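Local coordinates for protein glycoside Hydrolase (Bacteroides uniformis, PDB 5T9X) that probably hydrolyses agarose or related galactans, as a family GH16 glycoside hydrolase in the agarose pathway of a human gut symbiont, at residues T147-V152 and I301-Q306; T93-A98 and W108-I113; S173-D178 and L314-K319. All coordinates share one frame; numbering follows the deposited sequence.

Contact 1: T147-V152 and I301-Q306; sequences TYTGCV and INMEDQ
A first torsion of -51° swings OG1 of Thr147 beside its own backbone N, while Asp305 carries its carboxylate anti to the backbone N (chi1 -163°), and the two side chains cross at about a right angle. The hydroxyl gives its proton to Asp305 OD2, 2.9 Å from Thr147 OG1, on the anti lone pair; Ser315 OG binds the same oxygen, so this buried carboxylate oxygen is gripped twice. Further along, Thr149 presses both branches on Met303. Thr149 CG2 sits 3.2 Å from Met303 O, and Thr149 OG1 lies 3.5 Å from Met303 CB, although that hydroxyl finds its polar partners elsewhere, at Glu123 O and Thr124.

The pairing belongs to the mixed sheet of the GH16 jelly-roll sandwich, where strands 140-154 and 298-304 run antiparallel. Ile301 and Val152 form a hydrogen-bonded pair, with Val152 N 2.8 Å from Ile301 O and Ile301 N 3.0 Å from Val152 O. Cys151 and Asn302 make the neighbouring non-hydrogen-bonded pair, and Met303 N continues the pattern to Gly150 O at 3.2 Å. Val152 and Ile301 project on one face of the sheet, Cys151 and Asn302 on the other, where Cys151 SG lies 3.7 Å from Asn302 CB. The amide of Asn302 reaches along its own strand, its ND2 donating to Glu304 OE2 at 3.2 Å.

Contact 2: T93-A98 and W108-I113; sequences TDYYHA and WQRDHI
Charge joins Asp94 to Arg110 in the single salt bridge of this contact. Asp94 OD1 lies in the guanidinium plane of the extended arginine, at the edge by Arg110 NH1 and 2.5 Å from it, a short distance to be read with caution at this resolution. Carboxylate and guanidinium planes are nonetheless turned 55° apart; NH1 stands nearly in line with the C-O bond of OD1, though the N-H itself is bent. The other carboxylate oxygen, Asp94 OD2, takes a hydrogen bond from a water at 3.1 Å, which also donates weakly to Ile113 O. With an alanine here, the guanidinium, still covered on one face by Tyr95, would probably lose its charge mate and be less fixed in its rotation, and the water would lose a partner.

Packing makes up the rest. Tyr95 CB rests over that guanidinium face, 3.7 Å from Arg110 NH1, and Tyr95 CE1 lies 4.0 Å from Trp108 CB. With CG anti to the backbone N (chi1 -177°), Tyr96 turns its ring to the indole, Tyr96 CG 3.7 Å from Trp108 CZ3. The Tyr96 ring and the six-membered ring of Trp108 lie 5.2 Å apart between centroids, planes 29° apart, a slid pair with scarcely any overlap.

Asp94 CB also packs on Ile113. Loops flanking the short strand 106-108 are thus joined beside strand 140-154, an edge-of-sheet connection of the GH16 jelly roll.

Contact 3: S173-D178 and L314-K319; sequences STMASD and LSPTNK
Thr174 and Pro316 bring the two backbones closest, their CA atoms 5.9 Å apart, where the chain leading into strand 176-182 passes the irregular loop after helix 307-310. Thr174 carries the polar link. Its hydroxyl sits between the backbone N and the carbonyl carbon (chi1 57°), from where Thr174 OG1 donates to Leu314 O at 2.8 Å. The donor comes in from above the carbonyl plane, 41° out of it, and so misses the lone-pair directions. The methyl branch turns to the leucine, with Thr174 CG2 4.1 Å from Leu314 CD2.

Ser173 shapes the approach by an ST turn: Ser173 OG accepts from Met175 N at 3.3 Å, and Asn327 is bonded to the same hydroxyl. This turn feeds the strand into the mixed sheet of the GH16 jelly roll, where 176-182 runs antiparallel to 298-304.

Pro316 supplies the apolar half. Pro316 CG lies 3.7 Å from Met175 CG, and it also touches the sulfur, Met175 SD standing 3.7 Å from Pro316 CG. The methionine chain, bent at chi2 and chi3, crosses the proline at about a right angle and also touches Met303 and Asp305. The same ring carbon packs against the threonine hydroxyl, Pro316 CG being 3.5 Å from Thr174 OG1. Arginines bind carbonyls on both segments: Arg126 at Pro316 O and Arg200 at Ser315 O of the loop, Arg309 at Thr174 O across from it.

How the contacts relate
Along the chain, contact 2 closes before either of the others opens, whereas contacts 1 and 3 interleave. Contact 1 stands between its companions, its centre 8 Å from that of contact 2 and 10 Å from that of contact 3; contacts 2 and 3 lie 18 Å apart, centre to centre, and do not touch. Backbone and indole N-H groups of 108-113 bond to strands 140-154 and 298-304, and the backbone of 176-178 bonds to 298-304. One mixed sheet therefore gathers these stretches, with 298-304 flanked by 140-154 and 176-182. Strand 188-195 of the same sheet fits the ExDxxE signature of GH16 enzymes, so the contacts probably help build the sheet that carries the active site.

Contact 1: T147-V152 and I301-Q306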
loop_
_atom_site.group_PDB
_atom_site.type_symbol
_atom_site.label_atom_id
_atom_site.label_comp_id
_atom_site.label_asym_id
_atom_site.label_seq_id
_atom_site.Cartn_x
_atom_site.Cartn_y
_atom_site.Cartn_z
ATOM N N THR A 147 3.788 -17.550 6.081
ATOM C CA THR A 147 3.096 -17.307 4.839
ATOM C C THR A 147 4.043 -16.551 3.920
ATOM O O THR A 147 4.452 -15.461 4.247
ATOM C CB THR A 147 1.839 -16.501 5.114
ATOM O OG1 THR A 147 1.092 -17.149 6.161
ATOM C CG2 THR A 147 1.006 -16.405 3.872
ATOM N N TYR A 148 4.426 -17.153 2.801
ATOM C CA TYR A 148 5.338 -16.518 1.865
ATOM C C TYR A 148 4.547 -15.557 0.991
ATOM O O TYR A 148 3.451 -15.888 0.529
ATOM C CB TYR A 148 6.000 -17.532 0.941
ATOM C CG TYR A 148 7.076 -18.412 1.499
ATOM C CD1 TYR A 148 7.426 -18.407 2.856
ATOM C CD2 TYR A 148 7.731 -19.316 0.651
ATOM C CE1 TYR A 148 8.431 -19.246 3.338
ATOM C CE2 TYR A 148 8.734 -20.155 1.121
ATOM C CZ TYR A 148 9.081 -20.113 2.464
ATOM O OH TYR A 148 10.075 -20.933 2.918
ATOM N N THR A 149 5.104 -14.373 0.764
ATOM C CA THR A 149 4.516 -13.429 -0.157
ATOM C C THR A 149 5.597 -12.486 -0.645
ATOM O O THR A 149 6.785 -12.826 -0.569
ATOM C CB THR A 149 3.307 -12.717 0.477
ATOM O OG1 THR A 149 2.587 -12.013 -0.533
ATOM C CG2 THR A 149 3.734 -11.753 1.576
ATOM N N GLY A 150 5.226 -11.332 -1.175
ATOM C CA GLY A 150 6.214 -10.419 -1.759
ATOM C C GLY A 150 6.140 -8.968 -1.329
ATOM O O GLY A 150 5.121 -8.515 -0.852
ATOM N N CYS A 151 7.242 -8.254 -1.528
ATOM C CA CYS A 151 7.350 -6.844 -1.215
ATOM C C CYS A 151 8.255 -6.150 -2.223
ATOM O O CYS A 151 9.298 -6.678 -2.592
ATOM C CB CYS A 151 7.932 -6.679 0.179
ATOM S SG CYS A 151 7.835 -5.005 0.829
ATOM N N VAL A 152 7.858 -4.956 -2.638
ATOM C CA VAL A 152 8.586 -4.156 -3.610
ATOM C C VAL A 152 8.853 -2.777 -3.012
ATOM O O VAL A 152 8.020 -2.216 -2.294
ATOM C CB VAL A 152 7.725 -4.050 -4.878
ATOM C CG1 VAL A 152 8.161 -2.937 -5.806
ATOM C CG2 VAL A 152 7.746 -5.379 -5.616
ATOM N N ILE A 301 5.102 -1.464 -2.260
ATOM C CA ILE A 301 3.953 -2.198 -2.712
ATOM C C ILE A 301 4.157 -3.598 -2.177
ATOM O O ILE A 301 5.211 -4.200 -2.452
ATOM C CB ILE A 301 3.885 -2.233 -4.261
ATOM C CG1 ILE A 301 3.921 -0.820 -4.845
ATOM C CG2 ILE A 301 2.624 -2.951 -4.731
ATOM C CD1 ILE A 301 4.077 -0.771 -6.353
ATOM N N ASN A 302 3.184 -4.139 -1.441
ATOM C CA ASN A 302 3.326 -5.516 -0.963
ATOM C C ASN A 302 2.030 -6.229 -0.642
ATOM O O ASN A 302 0.946 -5.650 -0.735
ATOM C CB ASN A 302 4.253 -5.520 0.258
ATOM C CG ASN A 302 3.632 -4.884 1.510
ATOM O OD1 ASN A 302 2.435 -4.843 1.679
ATOM N ND2 ASN A 302 4.480 -4.460 2.430
ATOM N N MET A 303 2.146 -7.487 -0.233
ATOM C CA MET A 303 1.115 -8.077 0.614
ATOM C C MET A 303 1.673 -8.468 1.987
ATOM O O MET A 303 2.865 -8.699 2.142
ATOM C CB MET A 303 0.460 -9.266 -0.052
ATOM C CG MET A 303 -0.144 -9.024 -1.427
ATOM S SD MET A 303 -0.733 -10.578 -2.207
ATOM C CE MET A 303 -2.278 -10.754 -1.347
ATOM N N GLU A 304 0.786 -8.528 2.975
ATOM C CA GLU A 304 1.133 -8.846 4.358
ATOM C C GLU A 304 0.074 -9.783 4.935
ATOM O O GLU A 304 -1.112 -9.565 4.757
ATOM C CB GLU A 304 1.182 -7.570 5.222
ATOM C CG GLU A 304 2.287 -6.589 4.861
ATOM C CD GLU A 304 2.283 -5.267 5.645
ATOM O OE1 GLU A 304 1.416 -5.060 6.546
ATOM O OE2 GLU A 304 3.168 -4.405 5.336
ATOM N N ASP A 305 0.519 -10.833 5.619
ATOM C CA ASP A 305 -0.316 -11.576 6.566
ATOM C C ASP A 305 -0.117 -10.926 7.928
ATOM O O ASP A 305 0.800 -11.286 8.669
ATOM C CB ASP A 305 0.115 -13.042 6.624
ATOM C CG ASP A 305 -0.922 -13.932 7.229
ATOM O OD1 ASP A 305 -1.947 -13.421 7.761
ATOM O OD2 ASP A 305 -0.702 -15.157 7.137
ATOM N N GLN A 306 -0.953 -9.939 8.230
ATOM C CA GLN A 306 -0.704 -9.046 9.357
ATOM C C GLN A 306 -0.966 -9.733 10.680
ATOM O O GLN A 306 -1.922 -10.487 10.785
ATOM C CB GLN A 306 -1.560 -7.800 9.242
ATOM C CG GLN A 306 -1.087 -6.867 8.143
ATOM C CD GLN A 306 -2.043 -5.718 7.900
ATOM O OE1 GLN A 306 -3.196 -5.749 8.320
ATOM N NE2 GLN A 306 -1.571 -4.703 7.194
#

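Contact 2: T93-A98 and W108-I113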
loop_
_atom_site.group_PDB
_atom_site.type_symbol
_atom_site.label_atom_id
_atom_site.label_comp_id
_atom_site.label_asym_id
_atom_site.label_seq_id
_atom_site.Cartn_x
_atom_site.Cartn_y
_atom_site.Cartn_z
ATOM N N THR A 93 13.279 -2.539 -6.359
ATOM C CA THR A 93 13.887 -3.754 -5.823
ATOM C C THR A 93 12.769 -4.674 -5.350
ATOM O O THR A 93 11.691 -4.200 -4.995
ATOM C CB THR A 93 14.819 -3.469 -4.640
ATOM O OG1 THR A 93 14.061 -2.976 -3.526
ATOM C CG2 THR A 93 15.916 -2.488 -5.026
ATOM N N ASP A 94 13.028 -5.984 -5.343
ATOM C CA ASP A 94 12.009 -7.000 -4.960
ATOM C C ASP A 94 12.072 -7.416 -3.471
ATOM O O ASP A 94 11.861 -8.588 -3.124
ATOM C CB ASP A 94 12.059 -8.243 -5.907
ATOM C CG ASP A 94 13.471 -8.829 -6.068
ATOM O OD1 ASP A 94 14.408 -8.329 -5.402
ATOM O OD2 ASP A 94 13.649 -9.763 -6.894
ATOM N N TYR A 95 12.351 -6.447 -2.601
ATOM C CA TYR A 95 12.293 -6.651 -1.157
ATOM C C TYR A 95 11.884 -5.352 -0.488
ATOM O O TYR A 95 11.659 -4.364 -1.158
ATOM C CB TYR A 95 13.644 -7.159 -0.619
ATOM C CG TYR A 95 13.510 -8.093 0.562
ATOM C CD1 TYR A 95 13.020 -9.377 0.403
ATOM C CD2 TYR A 95 13.851 -7.684 1.851
ATOM C CE1 TYR A 95 12.883 -10.237 1.495
ATOM C CE2 TYR A 95 13.727 -8.534 2.945
ATOM C CZ TYR A 95 13.253 -9.813 2.763
ATOM O OH TYR A 95 13.112 -10.658 3.842
ATOM N N TYR A 96 11.739 -5.384 0.831
ATOM C CA TYR A 96 11.463 -4.203 1.677
ATOM C C TYR A 96 12.733 -3.406 1.735
ATOM O O TYR A 96 13.792 -3.943 1.436
ATOM C CB TYR A 96 11.063 -4.705 3.067
ATOM C CG TYR A 96 10.647 -3.730 4.134
ATOM C CD1 TYR A 96 9.452 -3.024 4.050
ATOM C CD2 TYR A 96 11.380 -3.616 5.317
ATOM C CE1 TYR A 96 9.040 -2.175 5.078
ATOM C CE2 TYR A 96 10.977 -2.769 6.344
ATOM C CZ TYR A 96 9.811 -2.065 6.229
ATOM O OH TYR A 96 9.440 -1.260 7.261
ATOM N N HIS A 97 12.629 -2.150 2.159
ATOM C CA HIS A 97 13.764 -1.220 2.196
ATOM C C HIS A 97 14.889 -1.533 3.240
ATOM O O HIS A 97 15.879 -0.825 3.301
ATOM C CB HIS A 97 13.262 0.272 2.250
ATOM C CG HIS A 97 12.781 0.777 3.591
ATOM N ND1 HIS A 97 12.977 0.117 4.788
ATOM C CD2 HIS A 97 12.169 1.942 3.916
ATOM C CE1 HIS A 97 12.457 0.818 5.776
ATOM N NE2 HIS A 97 11.974 1.939 5.275
ATOM N N ALA A 98 14.712 -2.572 4.053
ATOM C CA ALA A 98 15.668 -2.986 5.094
ATOM C C ALA A 98 15.570 -4.498 5.157
ATOM O O ALA A 98 14.618 -5.074 4.611
ATOM C CB ALA A 98 15.304 -2.374 6.453
ATOM N N TRP A 108 8.472 -12.340 3.451
ATOM C CA TRP A 108 8.638 -11.861 2.096
ATOM C C TRP A 108 9.708 -12.670 1.370
ATOM O O TRP A 108 10.680 -13.131 1.977
ATOM C CB TRP A 108 8.973 -10.387 2.092
ATOM C CG TRP A 108 7.811 -9.516 2.511
ATOM C CD1 TRP A 108 6.517 -9.617 2.100
ATOM C CD2 TRP A 108 7.854 -8.392 3.394
ATOM N NE1 TRP A 108 5.748 -8.630 2.677
ATOM C CE2 TRP A 108 6.553 -7.862 3.467
ATOM C CE3 TRP A 108 8.873 -7.774 4.116
ATOM C CZ2 TRP A 108 6.247 -6.773 4.241
ATOM C CZ3 TRP A 108 8.576 -6.697 4.861
ATOM C CH2 TRP A 108 7.269 -6.200 4.939
ATOM N N GLN A 109 9.460 -12.876 0.076
ATOM C CA GLN A 109 10.322 -13.650 -0.811
ATOM C C GLN A 109 10.490 -12.887 -2.116
ATOM O O GLN A 109 9.496 -12.422 -2.687
ATOM C CB GLN A 109 9.672 -14.991 -1.133
ATOM C CG GLN A 109 9.401 -15.882 0.066
ATOM C CD GLN A 109 10.671 -16.446 0.673
ATOM O OE1 GLN A 109 11.016 -16.142 1.802
ATOM N NE2 GLN A 109 11.376 -17.253 -0.085
ATOM N N ARG A 110 11.719 -12.787 -2.610
ATOM C CA ARG A 110 11.977 -12.109 -3.893
ATOM C C ARG A 110 11.216 -12.757 -5.067
ATOM O O ARG A 110 10.651 -12.062 -5.929
ATOM C CB ARG A 110 13.482 -12.069 -4.202
ATOM C CG ARG A 110 14.280 -11.196 -3.259
ATOM C CD ARG A 110 15.751 -11.125 -3.606
ATOM N NE ARG A 110 16.458 -10.365 -2.582
ATOM C CZ ARG A 110 16.500 -9.032 -2.486
ATOM N NH1 ARG A 110 15.867 -8.240 -3.357
ATOM N NH2 ARG A 110 17.178 -8.473 -1.487
ATOM N N ASP A 111 11.187 -14.086 -5.076
ATOM C CA ASP A 111 10.575 -14.814 -6.187
ATOM C C ASP A 111 9.055 -14.788 -6.187
ATOM O O ASP A 111 8.461 -15.325 -7.098
ATOM C CB ASP A 111 11.114 -16.270 -6.271
ATOM C CG ASP A 111 10.629 -17.168 -5.128
ATOM O OD1 ASP A 111 9.681 -16.826 -4.395
ATOM O OD2 ASP A 111 11.203 -18.251 -4.964
ATOM N N HIS A 112 8.434 -14.187 -5.171
ATOM C CA HIS A 112 6.985 -13.942 -5.180
ATOM C C HIS A 112 6.611 -12.618 -5.865
ATOM O O HIS A 112 5.430 -12.248 -5.871
ATOM C CB HIS A 112 6.420 -14.047 -3.758
ATOM C CG HIS A 112 6.242 -15.460 -3.314
ATOM N ND1 HIS A 112 7.277 -16.372 -3.308
ATOM C CD2 HIS A 112 5.142 -16.140 -2.915
ATOM C CE1 HIS A 112 6.826 -17.547 -2.908
ATOM N NE2 HIS A 112 5.532 -17.436 -2.666
ATOM N N ILE A 113 7.606 -11.921 -6.436
ATOM C CA ILE A 113 7.384 -10.714 -7.232
ATOM C C ILE A 113 7.631 -10.986 -8.705
ATOM O O ILE A 113 8.683 -11.528 -9.075
ATOM C CB ILE A 113 8.366 -9.607 -6.851
ATOM C CG1 ILE A 113 8.219 -9.244 -5.379
ATOM C CG2 ILE A 113 8.215 -8.392 -7.761
ATOM C CD1 ILE A 113 6.836 -8.800 -4.964
HETATM O O HOH W 1 11.671 -9.982 -9.301
#

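Contact 3: S173-D178 and L314-K319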
loop_
_atom_site.group_PDB
_atom_site.type_symbol
_atom_site.label_atom_id
_atom_site.label_comp_id
_atom_site.label_asym_id
_atom_site.label_seq_id
_atom_site.Cartn_x
_atom_site.Cartn_y
_atom_site.Cartn_z
ATOM N N SER A 173 -8.465 -12.152 -0.906
ATOM C CA SER A 173 -7.629 -12.833 0.062
ATOM C C SER A 173 -7.797 -12.205 1.439
ATOM O O SER A 173 -8.117 -11.014 1.574
ATOM C CB SER A 173 -6.185 -12.683 -0.375
ATOM O OG SER A 173 -5.349 -13.535 0.383
ATOM N N THR A 174 -7.585 -12.987 2.485
ATOM C CA THR A 174 -7.513 -12.382 3.823
ATOM C C THR A 174 -6.185 -11.617 4.039
ATOM O O THR A 174 -6.054 -10.843 4.968
ATOM C CB THR A 174 -7.726 -13.435 4.918
ATOM O OG1 THR A 174 -6.753 -14.477 4.788
ATOM C CG2 THR A 174 -9.116 -14.014 4.813
ATOM N N MET A 175 -5.206 -11.854 3.184
ATOM C CA MET A 175 -3.986 -11.043 3.144
ATOM C C MET A 175 -4.307 -9.576 2.888
ATOM O O MET A 175 -5.231 -9.258 2.146
ATOM C CB MET A 175 -3.089 -11.503 1.995
ATOM C CG MET A 175 -2.597 -12.951 2.049
ATOM S SD MET A 175 -1.350 -13.156 3.328
ATOM C CE MET A 175 0.074 -12.434 2.512
ATOM N N ALA A 176 -3.508 -8.693 3.469
ATOM C CA ALA A 176 -3.541 -7.281 3.126
ATOM C C ALA A 176 -2.909 -7.074 1.756
ATOM O O ALA A 176 -1.886 -7.677 1.463
ATOM C CB ALA A 176 -2.793 -6.472 4.162
ATOM N N SER A 177 -3.546 -6.246 0.929
ATOM C CA SER A 177 -2.947 -5.709 -0.308
ATOM C C SER A 177 -2.599 -4.240 -0.039
ATOM O O SER A 177 -3.473 -3.477 0.407
ATOM C CB SER A 177 -3.944 -5.799 -1.453
ATOM O OG SER A 177 -4.409 -7.125 -1.660
ATOM N N ASP A 178 -1.330 -3.861 -0.243
ATOM C CA ASP A 178 -0.810 -2.566 0.239
ATOM C C ASP A 178 0.008 -1.801 -0.782
ATOM O O ASP A 178 0.937 -2.355 -1.405
ATOM C CB ASP A 178 0.130 -2.744 1.442
ATOM C CG ASP A 178 -0.531 -3.417 2.651
ATOM O OD1 ASP A 178 -1.570 -2.919 3.166
ATOM O OD2 ASP A 178 0.019 -4.442 3.105
ATOM N N LEU A 314 -7.395 -15.028 10.823
ATOM C CA LEU A 314 -7.538 -14.534 9.439
ATOM C C LEU A 314 -6.293 -14.737 8.565
ATOM O O LEU A 314 -6.178 -14.122 7.503
ATOM C CB LEU A 314 -8.028 -13.071 9.435
ATOM C CG LEU A 314 -9.492 -13.025 9.856
ATOM C CD1 LEU A 314 -9.841 -11.720 10.517
ATOM C CD2 LEU A 314 -10.392 -13.248 8.672
ATOM N N SER A 315 -5.368 -15.599 8.984
ATOM C CA SER A 315 -4.285 -16.029 8.107
ATOM C C SER A 315 -4.951 -16.886 7.016
ATOM O O SER A 315 -5.960 -17.532 7.287
ATOM C CB SER A 315 -3.234 -16.806 8.887
ATOM O OG SER A 315 -2.144 -17.217 8.061
ATOM N N PRO A 316 -4.459 -16.832 5.761
ATOM C CA PRO A 316 -5.088 -17.668 4.728
ATOM C C PRO A 316 -4.854 -19.157 4.955
ATOM O O PRO A 316 -3.736 -19.559 5.287
ATOM C CB PRO A 316 -4.393 -17.248 3.435
ATOM C CG PRO A 316 -3.724 -15.982 3.742
ATOM C CD PRO A 316 -3.436 -15.939 5.197
ATOM N N THR A 317 -5.902 -19.954 4.749
ATOM C CA THR A 317 -5.834 -21.422 4.900
ATOM C C THR A 317 -5.088 -22.022 3.720
ATOM O O THR A 317 -5.008 -21.425 2.645
ATOM C CB THR A 317 -7.249 -22.067 4.980
ATOM O OG1 THR A 317 -7.936 -21.919 3.723
ATOM C CG2 THR A 317 -8.086 -21.434 6.082
ATOM N N ASN A 318 -4.556 -23.216 3.903
ATOM C CA ASN A 318 -3.927 -23.927 2.789
ATOM C C ASN A 318 -4.922 -24.137 1.611
ATOM O O ASN A 318 -4.525 -24.074 0.439
ATOM C CB ASN A 318 -3.338 -25.257 3.282
ATOM C CG ASN A 318 -2.138 -25.058 4.190
ATOM O OD1 ASN A 318 -1.126 -24.527 3.762
ATOM N ND2 ASN A 318 -2.245 -25.481 5.438
ATOM N N LYS A 319 -6.207 -24.354 1.936
ATOM C CA LYS A 319 -7.252 -24.556 0.916
ATOM C C LYS A 319 -7.431 -23.273 0.084
ATOM O O LYS A 319 -7.337 -23.332 -1.139
ATOM C CB LYS A 319 -8.572 -25.033 1.547
ATOM C CG LYS A 319 -9.526 -25.738 0.586
#